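Long-range contact in periplasmic protein-probably involved in high-affinity Fe2+ transport (Escherichia coli F11, PDB 5I0Y), which probably takes part in periplasmic iron transport, binding copper at a site that iron transport requires: residues 58-70 and 114-126. The protein carries 1 engineered substitution. Numbering follows the deposited sequence.
Sequences GFGAGEWIPYLTI and YHIEPPSKAGMHR
The carbonyl oxygens of Y67 and P118 face each other, Y67 O 4.0 Å from P118 O, just beyond the T69-E117 pair, and one water bridges them. It donates to Y67 O and to P118 O, each 2.7 Å from the water oxygen, and accepts from T69 OG1. With chi1 at -59° the hydroxyl sits on the side of the T69 backbone N and reaches the water, which leaves CG2 near E117 OE1. T69 and E117 form an antiparallel hydrogen-bonded pair. E117 N donates to T69 O at 2.9 Å, in the carbonyl plane; the return bond from T69 N to E117 O is weak. I70 and I116 follow as a non-hydrogen-bonded pair, with their side chains on the face opposite T69 and E117. There I70 CG2 lies 4.0 Å from Y114 CB.

Y67 O also receives the CA-H of P119, nearly straight at 170°, and A122 CB packs against the same oxygen. L68 CD2 and the P119 ring lie side by side, with CD2 3.7 Å from P119 CD. M124 lies across the Y67 side chain. Its chain bends at chi3 (-98°), and CE comes obliquely to the ring, 3.6 Å from Y67 CD2; SD makes an oblique Met-aromatic contact with the same Y67 ring. SD also meets the edge of the F59 ring, near its plane, at CZ. The Y67 ring stacks on Y67 of the second subunit, and its OH is hydrogen-bonded to the backbone N of that neighbouring Y67.

The contact thus joins strands 69-76 and 108-117 at their ends and leads into the dimer interface. Its polar part spends one water on two backbone carbonyls and a hydroxyl. M124 packs on M90 of the second subunit, a copper-binding residue, and its side chain is about 9 Å from a bound copper ion, consistent with a place near the copper site but not among its ligands.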
ATOM      1  N   GLY B  58      -5.784 -10.468  -7.341  1.00 11.93           N
ATOM      2  CA  GLY B  58      -6.497 -10.400  -6.070  1.00 12.02           C
ATOM      3  C   GLY B  58      -7.064  -9.052  -5.697  1.00 11.83           C
ATOM      4  O   GLY B  58      -7.535  -8.895  -4.591  1.00 12.01           O
ATOM      5  N   PHE B  59      -7.050  -8.099  -6.628  1.00 11.75           N
ATOM      6  CA  PHE B  59      -7.598  -6.763  -6.357  1.00 11.77           C
ATOM      7  C   PHE B  59      -8.933  -6.543  -7.050  1.00 11.96           C
ATOM      8  O   PHE B  59      -9.097  -6.882  -8.215  1.00 12.99           O
ATOM      9  CB  PHE B  59      -6.583  -5.674  -6.755  1.00 11.86           C
ATOM     10  CG  PHE B  59      -5.270  -5.804  -6.044  1.00 11.98           C
ATOM     11  CD1 PHE B  59      -5.114  -5.344  -4.734  1.00 11.98           C
ATOM     12  CD2 PHE B  59      -4.206  -6.455  -6.660  1.00 12.60           C
ATOM     13  CE1 PHE B  59      -3.908  -5.515  -4.060  1.00 12.27           C
ATOM     14  CE2 PHE B  59      -3.004  -6.613  -5.997  1.00 13.49           C
ATOM     15  CZ  PHE B  59      -2.857  -6.145  -4.702  1.00 13.08           C
ATOM     16  N   GLY B  60      -9.887  -5.974  -6.328  1.00 12.53           N
ATOM     17  CA  GLY B  60     -11.205  -5.686  -6.911  1.00 12.45           C
ATOM     18  C   GLY B  60     -11.194  -4.378  -7.674  1.00 12.38           C
ATOM     19  O   GLY B  60     -10.321  -3.523  -7.448  1.00 12.54           O
ATOM     20  N   ALA B  61     -12.144  -4.210  -8.593  1.00 12.79           N
ATOM     21  CA  ALA B  61     -12.224  -3.004  -9.398  1.00 12.80           C
ATOM     22  C   ALA B  61     -12.183  -1.756  -8.518  1.00 12.76           C
ATOM     23  O   ALA B  61     -12.879  -1.669  -7.506  1.00 13.42           O
ATOM     24  CB  ALA B  61     -13.470  -3.017 -10.278  1.00 13.59           C
ATOM     25  N   GLY B  62     -11.333  -0.807  -8.891  1.00 12.37           N
ATOM     26  CA  GLY B  62     -11.237   0.451  -8.156  1.00 12.03           C
ATOM     27  C   GLY B  62     -10.240   0.465  -7.008  1.00 11.76           C
ATOM     28  O   GLY B  62      -9.905   1.531  -6.488  1.00 12.46           O
ATOM     29  N   GLU B  63      -9.756  -0.707  -6.601  1.00 11.61           N
ATOM     30  CA  GLU B  63      -8.832  -0.769  -5.481  1.00 10.96           C
ATOM     31  C   GLU B  63      -7.437  -0.311  -5.849  1.00  9.95           C
ATOM     32  O   GLU B  63      -6.936  -0.616  -6.921  1.00  9.41           O
ATOM     33  CB  GLU B  63      -8.833  -2.182  -4.895  1.00 12.97           C
ATOM     34  CG  GLU B  63     -10.144  -2.507  -4.177  1.00 14.40           C
ATOM     35  CD  GLU B  63     -10.332  -3.972  -3.846  1.00 16.44           C
ATOM     36  OE1 GLU B  63     -11.496  -4.329  -3.517  1.00 18.36           O
ATOM     37  OE2 GLU B  63      -9.330  -4.742  -3.891  1.00 16.58           O
ATOM     38  N   TRP B  64      -6.824   0.440  -4.953  1.00  9.38           N
ATOM     39  CA  TRP B  64      -5.450   0.864  -5.142  1.00  8.76           C
ATOM     40  C   TRP B  64      -4.523  -0.319  -5.275  1.00  8.79           C
ATOM     41  O   TRP B  64      -4.720  -1.365  -4.649  1.00  9.64           O
ATOM     42  CB  TRP B  64      -5.022   1.712  -3.953  1.00  8.26           C
ATOM     43  CG  TRP B  64      -3.707   2.394  -4.145  1.00  7.67           C
ATOM     44  CD1 TRP B  64      -3.321   3.183  -5.219  1.00  7.51           C
ATOM     45  CD2 TRP B  64      -2.558   2.359  -3.258  1.00  7.33           C
ATOM     46  NE1 TRP B  64      -2.054   3.645  -5.061  1.00  7.81           N
ATOM     47  CE2 TRP B  64      -1.530   3.189  -3.892  1.00  7.32           C
ATOM     48  CE3 TRP B  64      -2.286   1.767  -2.032  1.00  7.35           C
ATOM     49  CZ2 TRP B  64      -0.294   3.419  -3.301  1.00  7.41           C
ATOM     50  CZ3 TRP B  64      -1.022   2.000  -1.452  1.00  7.56           C
ATOM     51  CH2 TRP B  64      -0.054   2.789  -2.076  1.00  7.50           C
ATOM     52  N   ILE B  65      -3.510  -0.198  -6.122  1.00  8.60           N
ATOM     53  CA  ILE B  65      -2.517  -1.268  -6.200  1.00  8.63           C
ATOM     54  C   ILE B  65      -1.325  -0.838  -5.337  1.00  8.59           C
ATOM     55  O   ILE B  65      -0.625   0.102  -5.688  1.00  8.17           O
ATOM     56  CB  ILE B  65      -2.061  -1.508  -7.648  1.00  9.09           C
ATOM     57  CG1 ILE B  65      -3.257  -1.814  -8.581  1.00  9.40           C
ATOM     58  CG2 ILE B  65      -1.029  -2.632  -7.672  1.00  9.31           C
ATOM     59  CD1 ILE B  65      -4.060  -3.065  -8.256  1.00  9.84           C
ATOM     60  N   PRO B  66      -1.105  -1.518  -4.193  1.00  8.17           N
ATOM     61  CA  PRO B  66      -0.040  -1.151  -3.253  1.00  8.15           C
ATOM     62  C   PRO B  66       1.281  -1.829  -3.569  1.00  8.36           C
ATOM     63  O   PRO B  66       1.325  -2.752  -4.395  1.00  8.23           O
ATOM     64  CB  PRO B  66      -0.597  -1.672  -1.922  1.00  8.31           C
ATOM     65  CG  PRO B  66      -1.270  -2.962  -2.314  1.00  8.38           C
ATOM     66  CD  PRO B  66      -1.850  -2.701  -3.708  1.00  8.54           C
ATOM     67  N   TYR B  67       2.354  -1.348  -2.947  1.00  8.10           N
ATOM     68  CA  TYR B  67       3.693  -1.983  -3.017  1.00  8.39           C
ATOM     69  C   TYR B  67       4.334  -1.931  -4.395  1.00  8.43           C
ATOM     70  O   TYR B  67       5.258  -2.701  -4.670  1.00  9.06           O
ATOM     71  CB  TYR B  67       3.678  -3.420  -2.454  1.00  8.76           C
ATOM     72  CG  TYR B  67       3.354  -3.413  -0.988  1.00  8.38           C
ATOM     73  CD1 TYR B  67       4.354  -3.225  -0.032  1.00  8.74           C
ATOM     74  CD2 TYR B  67       2.045  -3.578  -0.562  1.00  8.56           C
ATOM     75  CE1 TYR B  67       4.043  -3.214   1.327  1.00  8.84           C
ATOM     76  CE2 TYR B  67       1.729  -3.558   0.788  1.00  8.64           C
ATOM     77  CZ  TYR B  67       2.719  -3.375   1.709  1.00  8.41           C
ATOM     78  OH  TYR B  67       2.350  -3.368   3.038  1.00  8.89           O
ATOM     79  N   LEU B  68       3.908  -0.993  -5.239  1.00  8.39           N
ATOM     80  CA  LEU B  68       4.575  -0.838  -6.535  1.00  9.08           C
ATOM     81  C   LEU B  68       5.887  -0.070  -6.376  1.00  9.45           C
ATOM     82  O   LEU B  68       6.079   0.676  -5.415  1.00 10.26           O
ATOM     83  CB  LEU B  68       3.672  -0.108  -7.528  1.00  8.65           C
ATOM     84  CG  LEU B  68       2.392  -0.859  -7.891  1.00  9.09           C
ATOM     85  CD1 LEU B  68       1.523  -0.019  -8.815  1.00  9.12           C
ATOM     86  CD2 LEU B  68       2.662  -2.218  -8.522  1.00  9.74           C
ATOM     87  N   THR B  69       6.798  -0.238  -7.339  1.00  9.65           N
ATOM     88  CA  THR B  69       8.019   0.545  -7.424  1.00 10.14           C
ATOM     89  C   THR B  69       7.945   1.269  -8.760  1.00  9.75           C
ATOM     90  O   THR B  69       7.811   0.649  -9.818  1.00 10.20           O
ATOM     91  CB  THR B  69       9.235  -0.371  -7.370  1.00 10.66           C
ATOM     92  OG1 THR B  69       9.170  -1.101  -6.138  1.00 10.81           O
ATOM     93  CG2 THR B  69      10.535   0.443  -7.421  1.00 11.27           C
ATOM     94  N   ILE B  70       8.037   2.587  -8.702  1.00  9.82           N
ATOM     95  CA  ILE B  70       7.791   3.405  -9.881  1.00  9.99           C
ATOM     96  C   ILE B  70       8.814   4.504  -9.978  1.00 10.10           C
ATOM     97  O   ILE B  70       9.006   5.281  -9.018  1.00 10.44           O
ATOM     98  CB  ILE B  70       6.377   4.026  -9.887  1.00  9.99           C
ATOM     99  CG1 ILE B  70       5.332   2.944  -9.650  1.00  9.96           C
ATOM    100  CG2 ILE B  70       6.119   4.754 -11.209  1.00 10.84           C
ATOM    101  CD1 ILE B  70       3.928   3.488  -9.503  1.00 10.56           C
ATOM    102  N   TYR B 114       6.323   6.320 -17.034  1.00 10.08           N
ATOM    103  CA  TYR B 114       6.430   5.666 -15.736  1.00 10.00           C
ATOM    104  C   TYR B 114       6.949   4.256 -15.934  1.00 10.50           C
ATOM    105  O   TYR B 114       6.435   3.526 -16.766  1.00 10.71           O
ATOM    106  CB  TYR B 114       5.086   5.651 -15.007  1.00  9.86           C
ATOM    107  CG  TYR B 114       4.543   7.005 -14.598  1.00  9.25           C
ATOM    108  CD1 TYR B 114       5.356   8.149 -14.546  1.00  9.02           C
ATOM    109  CD2 TYR B 114       3.206   7.133 -14.203  1.00  9.22           C
ATOM    110  CE1 TYR B 114       4.836   9.373 -14.168  1.00  9.43           C
ATOM    111  CE2 TYR B 114       2.690   8.354 -13.803  1.00  9.01           C
ATOM    112  CZ  TYR B 114       3.505   9.470 -13.792  1.00  9.08           C
ATOM    113  OH  TYR B 114       3.029  10.700 -13.379  1.00  9.22           O
ATOM    114  N   HIS B 115       7.969   3.894 -15.159  1.00 10.41           N
ATOM    115  CA  HIS B 115       8.589   2.555 -15.181  1.00 10.75           C
ATOM    116  C   HIS B 115       8.117   1.808 -13.973  1.00 10.65           C
ATOM    117  O   HIS B 115       8.460   2.190 -12.850  1.00 10.39           O
ATOM    118  CB  HIS B 115      10.114   2.672 -15.170  1.00 11.91           C
ATOM    119  CG  HIS B 115      10.656   3.703 -16.137  1.00 12.86           C
ATOM    120  ND1 HIS B 115      10.603   3.530 -17.478  1.00 13.22           N
ATOM    121  CD2 HIS B 115      11.266   4.937 -15.922  1.00 13.23           C
ATOM    122  CE1 HIS B 115      11.153   4.591 -18.089  1.00 13.59           C
ATOM    123  NE2 HIS B 115      11.560   5.458 -17.140  1.00 13.56           N
ATOM    124  N   ILE B 116       7.294   0.777 -14.183  1.00 10.36           N
ATOM    125  CA  ILE B 116       6.559   0.132 -13.084  1.00 10.84           C
ATOM    126  C   ILE B 116       7.022  -1.302 -12.841  1.00 10.90           C
ATOM    127  O   ILE B 116       7.132  -2.106 -13.774  1.00 11.44           O
ATOM    128  CB  ILE B 116       5.053   0.174 -13.385  1.00 11.26           C
ATOM    129  CG1 ILE B 116       4.651   1.626 -13.618  1.00 12.45           C
ATOM    130  CG2 ILE B 116       4.242  -0.383 -12.215  1.00 11.46           C
ATOM    131  CD1 ILE B 116       3.233   1.810 -14.056  1.00 13.40           C
ATOM    132  N   GLU B 117       7.275  -1.620 -11.575  1.00 11.00           N
ATOM    133  CA  GLU B 117       7.634  -2.976 -11.172  1.00 11.26           C
ATOM    134  C   GLU B 117       6.586  -3.486 -10.189  1.00 10.70           C
ATOM    135  O   GLU B 117       6.045  -2.700  -9.407  1.00 10.20           O
ATOM    136  CB  GLU B 117       9.025  -2.986 -10.527  1.00 12.74           C
ATOM    137  CG  GLU B 117      10.132  -2.846 -11.556  1.00 14.63           C
ATOM    138  CD  GLU B 117      11.455  -2.468 -10.931  1.00 16.38           C
ATOM    139  OE1 GLU B 117      11.516  -1.433 -10.237  1.00 18.25           O
ATOM    140  OE2 GLU B 117      12.449  -3.193 -11.142  1.00 18.93           O
ATOM    141  N   PRO B 118       6.281  -4.792 -10.233  1.00 10.27           N
ATOM    142  CA  PRO B 118       5.164  -5.346  -9.475  1.00  9.97           C
ATOM    143  C   PRO B 118       5.425  -5.430  -7.966  1.00  9.94           C
ATOM    144  O   PRO B 118       6.559  -5.274  -7.513  1.00  9.87           O
ATOM    145  CB  PRO B 118       4.976  -6.743 -10.093  1.00  9.81           C
ATOM    146  CG  PRO B 118       6.363  -7.107 -10.523  1.00 10.02           C
ATOM    147  CD  PRO B 118       6.939  -5.828 -11.057  1.00 10.63           C
ATOM    148  N   PRO B 119       4.361  -5.692  -7.200  1.00  9.91           N
ATOM    149  CA  PRO B 119       4.435  -5.666  -5.737  1.00 10.10           C
ATOM    150  C   PRO B 119       5.434  -6.643  -5.119  1.00 10.47           C
ATOM    151  O   PRO B 119       5.881  -6.412  -3.997  1.00  9.92           O
ATOM    152  CB  PRO B 119       2.998  -5.985  -5.323  1.00 10.24           C
ATOM    153  CG  PRO B 119       2.183  -5.428  -6.442  1.00 10.16           C
ATOM    154  CD  PRO B 119       2.965  -5.807  -7.662  1.00  9.81           C
ATOM    155  N   SER B 120       5.801  -7.701  -5.843  1.00 10.86           N
ATOM    156  CA  SER B 120       6.831  -8.607  -5.349  1.00 12.02           C
ATOM    157  C   SER B 120       8.127  -7.870  -5.018  1.00 12.16           C
ATOM    158  O   SER B 120       8.829  -8.225  -4.069  1.00 13.89           O
ATOM    159  CB  SER B 120       7.088  -9.715  -6.375  1.00 12.56           C
ATOM    160  OG  SER B 120       7.340  -9.157  -7.644  1.00 12.93           O
ATOM    161  N   LYS B 121       8.475  -6.840  -5.777  1.00 12.51           N
ATOM    162  CA  LYS B 121       9.768  -6.206  -5.566  1.00 13.10           C
ATOM    163  C   LYS B 121       9.875  -5.508  -4.200  1.00 13.42           C
ATOM    164  O   LYS B 121      10.920  -5.560  -3.531  1.00 14.85           O
ATOM    165  CB  LYS B 121      10.110  -5.262  -6.724  1.00 13.49           C
ATOM    166  CG  LYS B 121      11.448  -4.548  -6.548  1.00 14.44           C
ATOM    167  CD  LYS B 121      11.718  -3.590  -7.691  1.00 15.74           C
ATOM    168  CE  LYS B 121      12.998  -2.825  -7.437  1.00 16.18           C
ATOM    169  NZ  LYS B 121      14.171  -3.691  -7.697  1.00 17.71           N
ATOM    170  N   ALA B 122       8.791  -4.871  -3.782  1.00 13.28           N
ATOM    171  CA  ALA B 122       8.779  -4.093  -2.545  1.00 13.03           C
ATOM    172  C   ALA B 122       8.312  -4.911  -1.353  1.00 13.54           C
ATOM    173  O   ALA B 122       8.135  -4.362  -0.265  1.00 13.98           O
ATOM    174  CB  ALA B 122       7.919  -2.830  -2.710  1.00 13.25           C
ATOM    175  N   GLY B 123       8.101  -6.212  -1.542  1.00 12.74           N
ATOM    176  CA  GLY B 123       7.885  -7.098  -0.398  1.00 13.54           C
ATOM    177  C   GLY B 123       6.477  -7.606  -0.142  1.00 12.64           C
ATOM    178  O   GLY B 123       6.202  -8.150   0.938  1.00 13.94           O
ATOM    179  N   MET B 124       5.573  -7.443  -1.103  1.00 11.91           N
ATOM    180  CA  MET B 124       4.261  -8.058  -0.986  1.00 11.66           C
ATOM    181  C   MET B 124       4.342  -9.464  -1.567  1.00 12.13           C
ATOM    182  O   MET B 124       4.922  -9.658  -2.641  1.00 13.93           O
ATOM    183  CB  MET B 124       3.168  -7.235  -1.675  1.00 11.63           C
ATOM    184  CG  MET B 124       1.823  -7.945  -1.727  1.00 11.85           C
ATOM    185  SD  MET B 124       0.490  -6.913  -2.338  1.00 11.95           S
ATOM    186  CE  MET B 124      -0.243  -6.387  -0.786  1.00 10.89           C
ATOM    187  N   HIS B 125       3.770 -10.420  -0.848  1.00 11.79           N
ATOM    188  CA  HIS B 125       3.827 -11.846  -1.216  1.00 12.06           C
ATOM    189  C   HIS B 125       2.492 -12.390  -1.590  1.00 12.57           C
ATOM    190  O   HIS B 125       1.601 -12.494  -0.743  1.00 12.68           O
ATOM    191  CB  HIS B 125       4.372 -12.650  -0.044  1.00 13.51           C
ATOM    192  CG  HIS B 125       5.761 -12.254   0.353  1.00 14.80           C
ATOM    193  ND1 HIS B 125       6.845 -12.929  -0.058  1.00 16.80           N
ATOM    194  CD2 HIS B 125       6.229 -11.184   1.107  1.00 15.47           C
ATOM    195  CE1 HIS B 125       7.955 -12.334   0.417  1.00 17.75           C
ATOM    196  NE2 HIS B 125       7.580 -11.266   1.128  1.00 17.00           N
ATOM    197  N   ARG B 126       2.338 -12.808  -2.846  1.00 12.05           N
ATOM    198  CA  ARG B 126       1.071 -13.403  -3.282  1.00 12.67           C
ATOM    199  C   ARG B 126       0.952 -14.863  -2.837  1.00 12.05           C
ATOM    200  O   ARG B 126       1.946 -15.612  -2.853  1.00 12.52           O
ATOM    201  CB  ARG B 126       0.886 -13.298  -4.804  1.00 14.20           C
ATOM    202  CG  ARG B 126       1.844 -14.160  -5.597  1.00 15.71           C
ATOM    203  CD  ARG B 126       1.603 -14.085  -7.092  1.00 17.71           C
ATOM    204  NE  ARG B 126       2.584 -14.974  -7.698  1.00 18.66           N
ATOM    205  CZ  ARG B 126       2.308 -16.164  -8.226  1.00 17.80           C
ATOM    206  NH1 ARG B 126       1.054 -16.602  -8.304  1.00 17.25           N
ATOM    207  NH2 ARG B 126       3.291 -16.897  -8.725  1.00 19.50           N
TER
HETATM  208  O   HOH W   1       7.499  -3.182  -6.064  1.00  9.94           O